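Local coordinates for protein alpha-L-rhamnosidase (Aspergillus terreus, PDB 6GSZ) that probably hydrolyses terminal non-reducing alpha-L-rhamnose residues in alpha-L-rhamnosides and holds a beta-D-glucopyranose in a pocket of its six-hairpin glycosidase domain, at residues A[738-743]-A[754-759]; A[462-467]-A[759-764]; A[689-694]-A[723-728]. All blocks are in the same frame, centred on the assembly; numbering follows the deposited sequence. Where two conformers were deposited one is given.

Contact 1: residues A[738-743]-A[754-759]; sequences TWERWD and GQMTSF. With BGC (beta-D-glucopyranose), chain B.
At the wall of the glucose-binding pocket of the six-hairpin glycosidase domain, lined in part by Glu740 and Met756, Glu740 and Arg741 reach across to the backbone of residues 756-758. The backbone N of Glu740 donates to Ser758 O at 3.0 Å. The Glu740 side chain runs out with CG anti to the backbone N (chi1 178°), bringing OE1 within 2.9 Å of Ser758 N, a weak and strongly bent bond; the firmer partner of OE1 is Arg464, in a salt bridge. OE2 lies against Met756, 3.4 Å from CG, and stands 3.5 Å from O1 of the sugar. Arg741 grips Met756 O side-on with two nitrogens, NE at 2.8 Å and NH2 at 2.9 Å, and NE shares its hydrogen with Thr757 OG1. Phe759 and Trp739 form a T-shaped pair: the Phe759 ring turns its edge to one face of the indole, with CD1 3.6 Å from Trp739 CE2 and the ring planes at 79°. Both segments belong to the long connection between helices 727-732 and 768-775; Thr738 N is tied to Ser449 of helix 437-453, and Phe759 N to Glu358 of strand 351-361.

Contact 2: residues A[462-467]-A[759-764]; sequences PQRDER and FNHYAV. With BGC (beta-D-glucopyranose), chain B.
Pro462 and Asn760 make the tight end of this contact, and Arg464 and His761 the looser end, where the glucose-binding pocket of the six-hairpin glycosidase domain begins. The proline ring meets Asn760 at about a right angle: Pro462 CD sits 3.3 Å from Asn760 O, and Pro462 CG lies 3.6 Å from Asn760 ND2. With CG anti to the backbone N (chi1 -158°), the Asn760 amide extends past the proline, and its OD1 is bonded to Ser449 of helix 437-453. Val337 of strand 335-337 touches both residues. Next to them the grip slackens. The Gln463 amide only approaches the other segment, NE2 staying 3.8 Å from Phe759 N, while its OE1 folds back to accept from Arg464 N at 2.8 Å, in the carbonyl plane and on a lone pair.

Toward the sugar, Arg464 brings NH2 to the edge of the His761 ring, 3.5 Å from CE1, with the two planes 58° apart; this is packing, not a polar bond. The guanidinium is steadied from two directions, by Glu740 at NH1 and by Glu466 OE1, which forms a salt bridge with NE at 3.0 Å. An inverse gamma turn centred on Asp465 lies between Arg464 and Glu466 in the chain. His761 is set by Ser758 at ND1, leaving the other ring nitrogen for the ligand: NE2 donates to sugar O1 at 2.9 Å, nearly straight at 164°, and more weakly to O2 at 3.1 Å.

Contact 3: residues A[689-694]-A[723-728]; sequences DYKVGT and EVPSWL
Val692 is pressed against Pro725 and Trp727, and its backbone N donates to Pro725 O at 3.2 Å. In one of its two modelled conformers the valine splits its branches between the two partners. There, with CG1 anti to the carbonyl carbon (chi1 -52°), that methyl stands over a face of the Trp727 six-membered ring in a CH-pi contact, 3.4 Å from CZ3, while CG2 slides alongside the proline, 3.8 Å from Pro725 CB. Pro725 CG in turn touches Val692 O at 3.3 Å. The stem of Lys691 crosses the same proline at about a right angle, and its CE reaches Val724 O; at the tip NZ has a long salt bridge of 3.9 Å to Glu723 OE1 and a similarly long one to Asp689, both doubtful because the lysine too was modelled in two conformers.

Both segments adjoin helix ends. Asp689 is the C-prime residue of a Schellman motif that closes helix 671-687, and Ser726 is the N-cap of helix 727-732, its OG bonded to Tyr729 N. A cis peptide precedes Pro725, within the turn that leads into that cap.

Further out, the indole is fixed by its NE1, which donates to Val764 O, and by Trp742, which meets it edge-to-face. Met718 of helix 712-719 also packs on Val692, while Leu442 of helix 437-453 packs on the indole.

How the contacts relate
Contacts 1 and 2 are buried, share Phe759 and border the same sugar; contact 3 is partly exposed and lies about 15 Å from contact 1 and 20 Å from contact 2, centre to centre. The chemistry follows that placing. Contact 1 is dense in side-chain-to-backbone bonds, contact 2 joins its segments by packing, its polar groups bonding to the sugar, within 462-467 and to residues outside both segments, and contact 3 is mostly apolar with charges at its outer edge. Thr738 OG1, probably hydrogen-bonded to His761 O, links contacts 1 and 2. Trp742 of contact 1 packs on Val692 and Pro725 of contact 3, and contacts 2 and 3 meet through one indole, that of Trp727.

Contact 1: residues A[738-743]-A[754-759]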
loop_
_atom_site.group_PDB
_atom_site.type_symbol
_atom_site.label_atom_id
_atom_site.label_comp_id
_atom_site.label_asym_id
_atom_site.label_seq_id
_atom_site.Cartn_x
_atom_site.Cartn_y
_atom_site.Cartn_z
ATOM N N THR A 738 -4.303 14.284 0.860
ATOM C CA THR A 738 -3.158 15.083 1.282
ATOM C C THR A 738 -2.315 15.402 0.051
ATOM O O THR A 738 -2.206 14.617 -0.885
ATOM C CB THR A 738 -2.376 14.380 2.403
ATOM O OG1 THR A 738 -2.002 13.035 2.067
ATOM C CG2 THR A 738 -3.164 14.353 3.695
ATOM N N TRP A 739 -1.669 16.576 0.082
ATOM C CA TRP A 739 -0.933 17.092 -1.092
ATOM C C TRP A 739 0.570 16.908 -0.882
ATOM O O TRP A 739 1.071 16.858 0.237
ATOM C CB TRP A 739 -1.245 18.572 -1.333
ATOM C CG TRP A 739 -2.700 18.897 -1.428
ATOM C CD1 TRP A 739 -3.755 18.077 -1.709
ATOM C CD2 TRP A 739 -3.242 20.223 -1.332
ATOM N NE1 TRP A 739 -4.920 18.804 -1.772
ATOM C CE2 TRP A 739 -4.635 20.123 -1.526
ATOM C CE3 TRP A 739 -2.674 21.464 -1.033
ATOM C CZ2 TRP A 739 -5.476 21.243 -1.500
ATOM C CZ3 TRP A 739 -3.496 22.571 -0.993
ATOM C CH2 TRP A 739 -4.875 22.460 -1.229
ATOM N N GLU A 740 1.313 16.828 -1.971
ATOM C CA GLU A 740 2.766 16.699 -1.952
ATOM C C GLU A 740 3.423 17.853 -1.199
ATOM O O GLU A 740 4.308 17.623 -0.369
ATOM C CB GLU A 740 3.243 16.644 -3.394
ATOM C CG GLU A 740 4.738 16.545 -3.611
ATOM C CD GLU A 740 5.157 16.410 -5.067
ATOM O OE1 GLU A 740 4.462 16.989 -5.939
ATOM O OE2 GLU A 740 6.205 15.735 -5.289
ATOM N N ARG A 741 3.073 19.076 -1.597
ATOM C CA ARG A 741 3.569 20.271 -0.991
ATOM C C ARG A 741 2.532 20.802 0.008
ATOM O O ARG A 741 1.327 20.701 -0.209
ATOM C CB ARG A 741 3.713 21.367 -2.036
ATOM C CG ARG A 741 4.652 21.014 -3.175
ATOM C CD ARG A 741 4.593 22.052 -4.273
ATOM N NE ARG A 741 5.653 21.889 -5.273
ATOM C CZ ARG A 741 6.926 22.273 -5.118
ATOM N NH1 ARG A 741 7.318 22.968 -4.036
ATOM N NH2 ARG A 741 7.808 21.959 -6.057
ATOM N N TRP A 742 3.013 21.437 1.074
ATOM C CA TRP A 742 2.077 22.125 1.979
ATOM C C TRP A 742 1.174 23.053 1.145
ATOM O O TRP A 742 -0.070 23.137 1.348
ATOM C CB TRP A 742 2.830 22.877 3.092
ATOM C CG TRP A 742 3.605 21.952 3.983
ATOM C CD1 TRP A 742 4.946 21.797 4.071
ATOM C CD2 TRP A 742 3.034 21.066 4.944
ATOM N NE1 TRP A 742 5.265 20.841 5.006
ATOM C CE2 TRP A 742 4.100 20.354 5.526
ATOM C CE3 TRP A 742 1.716 20.749 5.307
ATOM C CZ2 TRP A 742 3.897 19.434 6.544
ATOM C CZ3 TRP A 742 1.521 19.829 6.309
ATOM C CH2 TRP A 742 2.602 19.158 6.886
ATOM N N ASP A 743 1.789 23.690 0.147
ATOM C CA ASP A 743 1.119 24.699 -0.693
ATOM C C ASP A 743 0.988 24.202 -2.146
ATOM O O ASP A 743 1.246 24.970 -3.070
ATOM C CB ASP A 743 1.882 26.048 -0.640
ATOM C CG ASP A 743 3.362 25.962 -1.008
ATOM O OD1 ASP A 743 3.883 24.821 -1.202
ATOM O OD2 ASP A 743 4.028 27.001 -0.984
ATOM N N GLY A 754 5.877 25.324 -9.040
ATOM C CA GLY A 754 6.831 24.263 -9.183
ATOM C C GLY A 754 6.354 23.221 -10.181
ATOM O O GLY A 754 5.210 22.820 -10.167
ATOM N N GLN A 755 7.301 22.735 -10.990
ATOM C CA GLN A 755 7.003 21.765 -12.014
ATOM C C GLN A 755 6.566 20.449 -11.355
ATOM O O GLN A 755 5.781 19.664 -11.927
ATOM C CB GLN A 755 8.227 21.513 -12.912
ATOM N N MET A 756 7.105 20.192 -10.161
ATOM C CA MET A 756 6.772 19.013 -9.348
ATOM C C MET A 756 5.699 19.434 -8.337
ATOM O O MET A 756 6.027 20.000 -7.288
ATOM C CB MET A 756 8.013 18.494 -8.631
ATOM C CG MET A 756 7.821 17.245 -7.833
ATOM S SD MET A 756 9.142 16.979 -6.638
ATOM C CE MET A 756 8.645 18.103 -5.345
ATOM N N THR A 757 4.428 19.193 -8.673
ATOM C CA THR A 757 3.301 19.505 -7.794
ATOM C C THR A 757 2.197 18.467 -7.958
ATOM O O THR A 757 1.643 18.337 -9.058
ATOM C CB THR A 757 2.748 20.908 -8.050
ATOM O OG1 THR A 757 3.787 21.865 -7.815
ATOM C CG2 THR A 757 1.564 21.239 -7.180
ATOM N N SER A 758 1.881 17.743 -6.891
ATOM C CA SER A 758 0.854 16.729 -6.861
ATOM C C SER A 758 -0.151 17.049 -5.744
ATOM O O SER A 758 0.218 17.554 -4.659
ATOM C CB SER A 758 1.481 15.360 -6.675
ATOM O OG SER A 758 0.700 14.507 -5.866
ATOM N N PHE A 759 -1.416 16.666 -5.959
ATOM C CA PHE A 759 -2.462 16.796 -4.963
ATOM C C PHE A 759 -2.807 15.433 -4.329
ATOM O O PHE A 759 -3.900 15.291 -3.750
ATOM C CB PHE A 759 -3.716 17.476 -5.539
ATOM C CG PHE A 759 -3.447 18.900 -5.922
ATOM C CD1 PHE A 759 -3.618 19.893 -4.985
ATOM C CD2 PHE A 759 -2.983 19.248 -7.188
ATOM C CE1 PHE A 759 -3.347 21.214 -5.310
ATOM C CE2 PHE A 759 -2.720 20.566 -7.503
ATOM C CZ PHE A 759 -2.898 21.545 -6.567
HETATM C C2 BGC B . 8.765 11.746 -3.971
HETATM C C3 BGC B . 10.014 12.127 -3.227
HETATM C C4 BGC B . 11.258 12.385 -4.047
HETATM C C5 BGC B . 10.828 13.295 -5.092
HETATM C C6 BGC B . 12.083 13.598 -5.887
HETATM C C1 BGC B . 8.553 12.695 -5.138
HETATM O O1 BGC B . 7.308 12.398 -5.737
HETATM O O2 BGC B . 7.623 12.090 -3.222
HETATM O O3 BGC B . 10.375 11.070 -2.511
HETATM O O4 BGC B . 12.419 12.892 -3.350
HETATM O O5 BGC B . 9.731 12.817 -5.937
HETATM O O6 BGC B . 11.709 14.378 -7.028
#

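Contact 2: residues A[462-467]-A[759-764]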
loop_
_atom_site.group_PDB
_atom_site.type_symbol
_atom_site.label_atom_id
_atom_site.label_comp_id
_atom_site.label_asym_id
_atom_site.label_seq_id
_atom_site.Cartn_x
_atom_site.Cartn_y
_atom_site.Cartn_z
ATOM N N PRO A 462 -0.267 9.087 -7.874
ATOM C CA PRO A 462 -0.988 8.260 -8.831
ATOM C C PRO A 462 -1.384 8.933 -10.139
ATOM O O PRO A 462 -2.030 8.271 -10.918
ATOM C CB PRO A 462 -2.291 8.027 -8.024
ATOM C CG PRO A 462 -2.550 9.364 -7.361
ATOM C CD PRO A 462 -1.174 9.950 -7.104
ATOM N N GLN A 463 -0.977 10.173 -10.363
ATOM C CA GLN A 463 -1.584 10.964 -11.468
ATOM C C GLN A 463 -0.588 11.358 -12.554
ATOM O O GLN A 463 -0.951 11.232 -13.733
ATOM C CB GLN A 463 -2.334 12.163 -10.876
ATOM C CG GLN A 463 -1.498 13.368 -10.460
ATOM C CD GLN A 463 -0.549 13.118 -9.314
ATOM O OE1 GLN A 463 0.518 12.541 -9.497
ATOM N NE2 GLN A 463 -0.907 13.559 -8.113
ATOM N N ARG A 464 0.589 11.843 -12.214
ATOM C CA ARG A 464 1.533 12.361 -13.175
ATOM C C ARG A 464 2.406 11.223 -13.723
ATOM O O ARG A 464 2.138 10.046 -13.529
ATOM C CB ARG A 464 2.348 13.518 -12.581
ATOM C CG ARG A 464 3.341 13.127 -11.492
ATOM C CD ARG A 464 3.945 14.359 -10.854
ATOM N NE ARG A 464 4.897 14.033 -9.813
ATOM C CZ ARG A 464 5.080 14.729 -8.691
ATOM N NH1 ARG A 464 4.483 15.902 -8.561
ATOM N NH2 ARG A 464 5.851 14.218 -7.729
ATOM N N ASP A 465 3.436 11.628 -14.471
ATOM C CA ASP A 465 4.392 10.724 -15.108
ATOM C C ASP A 465 5.443 10.253 -14.112
ATOM O O ASP A 465 6.593 10.462 -14.292
ATOM C CB ASP A 465 5.023 11.389 -16.329
ATOM C CG ASP A 465 5.713 12.713 -16.055
ATOM O OD1 ASP A 465 5.564 13.239 -14.919
ATOM O OD2 ASP A 465 6.387 13.206 -16.941
ATOM N N GLU A 466 4.969 9.643 -13.042
ATOM C CA GLU A 466 5.858 9.156 -11.966
ATOM C C GLU A 466 5.241 7.863 -11.437
ATOM O O GLU A 466 5.358 6.855 -12.062
ATOM C CB GLU A 466 6.108 10.292 -10.959
ATOM C CG GLU A 466 7.269 10.040 -10.013
ATOM C CD GLU A 466 7.896 11.290 -9.436
ATOM O OE1 GLU A 466 7.357 12.378 -9.666
ATOM O OE2 GLU A 466 8.926 11.172 -8.770
ATOM N N ARG A 467 4.637 7.891 -10.238
ATOM C CA ARG A 467 3.944 6.705 -9.677
ATOM C C ARG A 467 4.986 5.619 -9.426
ATOM O O ARG A 467 4.788 4.468 -9.774
ATOM C CB ARG A 467 2.751 6.252 -10.536
ATOM C CG ARG A 467 1.987 7.345 -11.273
ATOM C CD ARG A 467 0.846 6.790 -12.070
ATOM N NE ARG A 467 0.341 7.769 -12.994
ATOM C CZ ARG A 467 -0.706 7.548 -13.778
ATOM N NH1 ARG A 467 -1.369 6.418 -13.685
ATOM N NH2 ARG A 467 -1.106 8.459 -14.660
ATOM N N PHE A 759 -1.416 16.666 -5.959
ATOM C CA PHE A 759 -2.462 16.796 -4.963
ATOM C C PHE A 759 -2.807 15.433 -4.329
ATOM O O PHE A 759 -3.900 15.291 -3.750
ATOM C CB PHE A 759 -3.716 17.476 -5.539
ATOM C CG PHE A 759 -3.447 18.900 -5.922
ATOM C CD1 PHE A 759 -3.618 19.893 -4.985
ATOM C CD2 PHE A 759 -2.983 19.248 -7.188
ATOM C CE1 PHE A 759 -3.347 21.214 -5.310
ATOM C CE2 PHE A 759 -2.720 20.566 -7.503
ATOM C CZ PHE A 759 -2.898 21.545 -6.567
ATOM N N ASN A 760 -1.906 14.447 -4.405
ATOM C CA ASN A 760 -2.226 13.139 -3.847
ATOM C C ASN A 760 -0.949 12.363 -3.512
ATOM O O ASN A 760 -0.583 11.409 -4.189
ATOM C CB ASN A 760 -3.112 12.342 -4.796
ATOM C CG ASN A 760 -3.900 11.250 -4.121
ATOM O OD1 ASN A 760 -3.669 10.954 -2.934
ATOM N ND2 ASN A 760 -4.828 10.620 -4.825
ATOM N N HIS A 761 -0.299 12.791 -2.426
ATOM C CA HIS A 761 0.905 12.159 -1.839
ATOM C C HIS A 761 0.607 11.879 -0.370
ATOM O O HIS A 761 0.110 12.794 0.278
ATOM C CB HIS A 761 2.088 13.145 -1.875
ATOM C CG HIS A 761 3.046 13.082 -3.007
ATOM N ND1 HIS A 761 2.692 13.433 -4.299
ATOM C CD2 HIS A 761 4.373 12.803 -3.022
ATOM C CE1 HIS A 761 3.761 13.324 -5.066
ATOM N NE2 HIS A 761 4.825 12.917 -4.312
ATOM N N TYR A 762 0.874 10.663 0.128
ATOM C CA TYR A 762 0.621 10.378 1.562
ATOM C C TYR A 762 1.639 10.936 2.539
ATOM O O TYR A 762 1.340 10.905 3.750
ATOM C CB TYR A 762 0.398 8.874 1.796
ATOM C CG TYR A 762 1.407 7.889 1.260
ATOM C CD1 TYR A 762 2.757 8.018 1.475
ATOM C CD2 TYR A 762 0.990 6.809 0.496
ATOM C CE1 TYR A 762 3.667 7.077 1.025
ATOM C CE2 TYR A 762 1.888 5.866 0.016
ATOM C CZ TYR A 762 3.247 6.040 0.215
ATOM O OH TYR A 762 4.120 5.097 -0.262
ATOM N N ALA A 763 2.789 11.475 2.128
ATOM C CA ALA A 763 3.806 11.870 3.116
ATOM C C ALA A 763 3.248 12.795 4.184
ATOM O O ALA A 763 3.519 12.543 5.348
ATOM C CB ALA A 763 5.008 12.511 2.423
ATOM N N VAL A 764 2.566 13.890 3.812
ATOM C CA VAL A 764 2.000 14.887 4.798
ATOM C C VAL A 764 0.960 14.181 5.669
ATOM O O VAL A 764 0.749 14.547 6.861
ATOM C CB VAL A 764 1.410 16.065 3.978
ATOM C CG1 VAL A 764 0.254 16.766 4.594
ATOM C CG2 VAL A 764 2.539 17.015 3.549
HETATM C C2 BGC B . 8.765 11.746 -3.971
HETATM C C3 BGC B . 10.014 12.127 -3.227
HETATM C C4 BGC B . 11.258 12.385 -4.047
HETATM C C5 BGC B . 10.828 13.295 -5.092
HETATM C C6 BGC B . 12.083 13.598 -5.887
HETATM C C1 BGC B . 8.553 12.695 -5.138
HETATM O O1 BGC B . 7.308 12.398 -5.737
HETATM O O2 BGC B . 7.623 12.090 -3.222
HETATM O O3 BGC B . 10.375 11.070 -2.511
HETATM O O4 BGC B . 12.419 12.892 -3.350
HETATM O O5 BGC B . 9.731 12.817 -5.937
HETATM O O6 BGC B . 11.709 14.378 -7.028
#

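Contact 3: residues A[689-694]-A[723-728]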
loop_
_atom_site.group_PDB
_atom_site.type_symbol
_atom_site.label_atom_id
_atom_site.label_comp_id
_atom_site.label_asym_id
_atom_site.label_seq_id
_atom_site.Cartn_x
_atom_site.Cartn_y
_atom_site.Cartn_z
ATOM N N ASP A 689 3.447 31.179 14.572
ATOM C CA ASP A 689 1.975 31.122 14.595
ATOM C C ASP A 689 1.482 29.686 14.383
ATOM O O ASP A 689 0.433 29.452 13.784
ATOM C CB ASP A 689 1.376 32.102 13.584
ATOM C CG ASP A 689 1.538 33.566 13.942
ATOM O OD1 ASP A 689 1.537 33.886 15.151
ATOM O OD2 ASP A 689 1.672 34.361 13.005
ATOM N N TYR A 690 2.245 28.724 14.923
ATOM C CA TYR A 690 1.903 27.294 14.939
ATOM C C TYR A 690 1.833 26.680 13.530
ATOM O O TYR A 690 1.330 25.568 13.378
ATOM C CB TYR A 690 0.608 27.015 15.707
ATOM C CG TYR A 690 0.738 27.348 17.178
ATOM C CD1 TYR A 690 1.291 26.446 18.077
ATOM C CD2 TYR A 690 0.350 28.590 17.675
ATOM C CE1 TYR A 690 1.421 26.739 19.428
ATOM C CE2 TYR A 690 0.481 28.896 19.026
ATOM C CZ TYR A 690 1.005 27.961 19.904
ATOM O OH TYR A 690 1.119 28.206 21.252
ATOM N N LYS A 691 2.386 27.358 12.540
ATOM C CA LYS A 691 2.459 26.816 11.181
ATOM C C LYS A 691 3.578 25.781 11.122
ATOM O O LYS A 691 4.636 25.898 11.761
ATOM C CB LYS A 691 2.719 27.926 10.170
ATOM C CG LYS A 691 1.587 28.932 10.083
ATOM C CD LYS A 691 1.901 30.157 9.264
ATOM C CE LYS A 691 0.673 31.023 9.085
ATOM N NZ LYS A 691 0.819 32.326 9.772
ATOM N N VAL A 692 3.329 24.729 10.352
ATOM C CA VAL A 692 4.280 23.619 10.218
ATOM C C VAL A 692 5.534 24.132 9.527
ATOM O O VAL A 692 5.452 24.930 8.572
ATOM C CB VAL A 692 3.699 22.442 9.416
ATOM C CG1 VAL A 692 2.358 22.001 9.940
ATOM C CG2 VAL A 692 3.615 22.756 7.935
ATOM N N GLY A 693 6.688 23.646 9.968
ATOM C CA GLY A 693 7.962 24.074 9.473
ATOM C C GLY A 693 8.866 22.944 9.000
ATOM O O GLY A 693 9.996 23.186 8.653
ATOM N N THR A 694 8.308 21.735 8.945
ATOM C CA THR A 694 9.039 20.503 8.600
ATOM C C THR A 694 8.774 20.084 7.147
ATOM O O THR A 694 7.672 20.227 6.670
ATOM C CB THR A 694 8.626 19.403 9.580
ATOM O OG1 THR A 694 7.194 19.299 9.595
ATOM C CG2 THR A 694 9.130 19.624 10.994
ATOM N N GLU A 723 -4.358 28.205 8.126
ATOM C CA GLU A 723 -3.604 28.993 7.162
ATOM C C GLU A 723 -2.384 28.211 6.682
ATOM O O GLU A 723 -1.894 27.349 7.347
ATOM C CB GLU A 723 -3.197 30.355 7.744
ATOM C CG GLU A 723 -4.376 31.247 8.067
ATOM C CD GLU A 723 -3.995 32.715 8.179
ATOM O OE1 GLU A 723 -2.794 33.020 8.498
ATOM O OE2 GLU A 723 -4.884 33.564 7.936
ATOM N N VAL A 724 -1.930 28.508 5.464
ATOM C CA VAL A 724 -0.788 27.826 4.887
ATOM C C VAL A 724 0.487 28.280 5.590
ATOM O O VAL A 724 0.621 29.473 5.917
ATOM C CB VAL A 724 -0.746 28.086 3.372
ATOM C CG1 VAL A 724 -0.399 29.523 3.028
ATOM C CG2 VAL A 724 0.219 27.158 2.653
ATOM N N PRO A 725 1.483 27.401 5.844
ATOM C CA PRO A 725 1.401 25.941 5.688
ATOM C C PRO A 725 0.849 25.224 6.930
ATOM O O PRO A 725 1.258 25.535 8.075
ATOM C CB PRO A 725 2.887 25.594 5.482
ATOM C CG PRO A 725 3.632 26.531 6.364
ATOM C CD PRO A 725 2.832 27.817 6.273
ATOM N N SER A 726 -0.022 24.241 6.717
ATOM C CA SER A 726 -0.635 23.446 7.766
ATOM C C SER A 726 -1.409 22.301 7.107
ATOM O O SER A 726 -1.602 22.288 5.885
ATOM C CB SER A 726 -1.584 24.269 8.627
ATOM O OG SER A 726 -2.685 24.699 7.846
ATOM N N TRP A 727 -1.858 21.337 7.887
ATOM C CA TRP A 727 -2.707 20.263 7.350
ATOM C C TRP A 727 -4.113 20.747 6.969
ATOM O O TRP A 727 -4.612 20.445 5.887
ATOM C CB TRP A 727 -2.802 19.115 8.334
ATOM C CG TRP A 727 -1.511 18.408 8.556
ATOM C CD1 TRP A 727 -1.019 17.373 7.826
ATOM C CD2 TRP A 727 -0.563 18.629 9.614
ATOM N NE1 TRP A 727 0.200 16.981 8.305
ATOM C CE2 TRP A 727 0.492 17.715 9.425
ATOM C CE3 TRP A 727 -0.491 19.528 10.678
ATOM C CZ2 TRP A 727 1.606 17.672 10.260
ATOM C CZ3 TRP A 727 0.613 19.493 11.501
ATOM C CH2 TRP A 727 1.640 18.571 11.297
ATOM N N LEU A 728 -4.760 21.513 7.851
ATOM C CA LEU A 728 -6.160 21.866 7.619
ATOM C C LEU A 728 -6.294 22.950 6.561
ATOM O O LEU A 728 -7.392 23.113 6.031
ATOM C CB LEU A 728 -6.837 22.298 8.928
ATOM C CG LEU A 728 -6.925 21.223 9.986
ATOM C CD1 LEU A 728 -7.784 21.691 11.160
ATOM C CD2 LEU A 728 -7.413 19.900 9.442
#